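Side-chain contact in capsid fiber protein (Bacillus phage phi29, PDB 6QYY), which serves as the capsid (head) fiber of the phage, the crystallised part being the base of the fiber, and presumably decorates the phage head: residues T88-P91 against S92-F95. Numbering follows the deposited sequence.
Sequences TDDP and STVF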
ATOM      1  N   THR A  88      17.969  -9.525  -5.439  1.00 43.00           N
ATOM      2  CA  THR A  88      18.977  -8.728  -4.754  1.00 48.10           C
ATOM      3  C   THR A  88      18.953  -9.106  -3.283  1.00 49.67           C
ATOM      4  O   THR A  88      18.024  -9.764  -2.807  1.00 47.31           O
ATOM      5  CB  THR A  88      18.745  -7.216  -4.929  1.00 46.67           C
ATOM      6  OG1 THR A  88      19.873  -6.490  -4.415  1.00 51.08           O
ATOM      7  CG2 THR A  88      17.491  -6.771  -4.185  1.00 40.75           C
ATOM      8  N   ASP A  89      20.003  -8.706  -2.569  1.00 57.78           N
ATOM      9  CA  ASP A  89      20.025  -8.805  -1.123  1.00 56.73           C
ATOM     10  C   ASP A  89      20.252  -7.458  -0.446  1.00 56.94           C
ATOM     11  O   ASP A  89      20.351  -7.410   0.787  1.00 58.74           O
ATOM     12  CB  ASP A  89      21.098  -9.814  -0.679  1.00 71.81           C
ATOM     13  CG  ASP A  89      22.352  -9.723  -1.505  1.00 87.64           C
ATOM     14  OD1 ASP A  89      22.853  -8.597  -1.705  1.00 94.19           O
ATOM     15  OD2 ASP A  89      22.837 -10.779  -1.956  1.00 91.90           O
ATOM     16  N   ASP A  90      20.349  -6.364  -1.210  1.00 52.31           N
ATOM     17  CA  ASP A  90      20.465  -5.030  -0.633  1.00 54.49           C
ATOM     18  C   ASP A  90      19.095  -4.592  -0.141  1.00 49.27           C
ATOM     19  O   ASP A  90      18.212  -4.307  -0.957  1.00 45.21           O
ATOM     20  CB  ASP A  90      21.014  -4.024  -1.652  1.00 52.03           C
ATOM     21  CG  ASP A  90      21.160  -2.604  -1.078  1.00 54.67           C
ATOM     22  OD1 ASP A  90      20.802  -2.365   0.094  1.00 52.07           O
ATOM     23  OD2 ASP A  90      21.640  -1.714  -1.814  1.00 52.95           O
ATOM     24  N   PRO A  91      18.893  -4.491   1.176  1.00 50.59           N
ATOM     25  CA  PRO A  91      17.557  -4.136   1.681  1.00 43.53           C
ATOM     26  C   PRO A  91      17.074  -2.781   1.200  1.00 46.66           C
ATOM     27  O   PRO A  91      15.865  -2.602   1.014  1.00 48.65           O
ATOM     28  CB  PRO A  91      17.728  -4.166   3.207  1.00 45.51           C
ATOM     29  CG  PRO A  91      19.072  -4.793   3.457  1.00 53.66           C
ATOM     30  CD  PRO A  91      19.897  -4.540   2.249  1.00 49.46           C
ATOM     31  N   SER A  92      17.976  -1.829   0.954  1.00 44.00           N
ATOM     32  CA  SER A  92      17.542  -0.496   0.552  1.00 44.75           C
ATOM     33  C   SER A  92      17.004  -0.428  -0.875  1.00 45.79           C
ATOM     34  O   SER A  92      16.483   0.621  -1.265  1.00 48.11           O
ATOM     35  CB  SER A  92      18.692   0.495   0.704  1.00 55.66           C
ATOM     36  OG  SER A  92      19.795   0.100  -0.087  1.00 70.88           O
ATOM     37  N   THR A  93      17.121  -1.491  -1.667  1.00 38.86           N
ATOM     38  CA  THR A  93      16.620  -1.480  -3.037  1.00 37.16           C
ATOM     39  C   THR A  93      15.513  -2.489  -3.273  1.00 33.92           C
ATOM     40  O   THR A  93      15.005  -2.578  -4.401  1.00 33.64           O
ATOM     41  CB  THR A  93      17.743  -1.760  -4.041  1.00 40.31           C
ATOM     42  OG1 THR A  93      18.179  -3.117  -3.885  1.00 45.02           O
ATOM     43  CG2 THR A  93      18.917  -0.786  -3.843  1.00 46.91           C
ATOM     44  N   VAL A  94      15.127  -3.256  -2.254  1.00 34.75           N
ATOM     45  CA  VAL A  94      14.058  -4.232  -2.415  1.00 32.53           C
ATOM     46  C   VAL A  94      12.719  -3.518  -2.511  1.00 27.75           C
ATOM     47  O   VAL A  94      12.424  -2.607  -1.727  1.00 30.33           O
ATOM     48  CB  VAL A  94      14.063  -5.228  -1.250  1.00 34.45           C
ATOM     49  CG1 VAL A  94      12.828  -6.102  -1.312  1.00 29.09           C
ATOM     50  CG2 VAL A  94      15.319  -6.079  -1.298  1.00 43.22           C
ATOM     51  N   PHE A  95      11.894  -3.928  -3.471  1.00 27.83           N
ATOM     52  CA  PHE A  95      10.532  -3.430  -3.559  1.00 29.99           C
ATOM     53  C   PHE A  95       9.504  -4.547  -3.514  1.00 30.64           C
ATOM     54  O   PHE A  95       8.305  -4.258  -3.517  1.00 31.00           O
ATOM     55  CB  PHE A  95      10.318  -2.581  -4.834  1.00 28.50           C
ATOM     56  CG  PHE A  95      10.217  -3.386  -6.114  1.00 28.80           C
ATOM     57  CD1 PHE A  95       8.979  -3.814  -6.603  1.00 26.46           C
ATOM     58  CD2 PHE A  95      11.355  -3.670  -6.862  1.00 29.47           C
ATOM     59  CE1 PHE A  95       8.888  -4.553  -7.789  1.00 32.46           C
ATOM     60  CE2 PHE A  95      11.274  -4.406  -8.043  1.00 30.67           C
ATOM     61  CZ  PHE A  95      10.035  -4.852  -8.509  1.00 31.55           C
TER
HETATM   62  O   HOH W   1      20.498  -3.735  -5.693  1.00 41.80           O
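Asp90 and Ser92 form an Asx turn in the loop from strand 85-87 to strand 96-98, across the intervening antiparallel strand 76-79. Carboxylate oxygen OD1 of Asp90 accepts two hydrogen bonds, from Ser92 OG at 2.7 Å and from Ser92 N at 3.0 Å. Both donors lie above the same face of the carboxylate. CG of Asp90 lies anti to its own backbone N (chi1 -180°), bringing OD1 within bonding distance of Ser92 OG and N.

Backbone bonds continue the bend. Asp90 O accepts from Thr93 N at 3.1 Å, closing a type I beta turn with Pro91 and Ser92 at its corners. A weak bond follows from Val94 N to Pro91 O. Arg114 NH1 also bonds to Pro91 O and to Val94 O, tying the bend to the chain beyond strand 107-112.

Before it comes an ST turn, in which Thr88 OG1 accepts from Asp90 N at 3.2 Å. One water bridges this hydroxyl and Thr93 OG1.

Methyl groups complete the contact. Val94 is buried, and its CG2 meets Thr88 CG2 at 3.7 Å and also packs against Asp90 O. Thr93 CG2 rests 3.5 Å from Asp90 OD2, the carboxylate oxygen not used by Ser92 N.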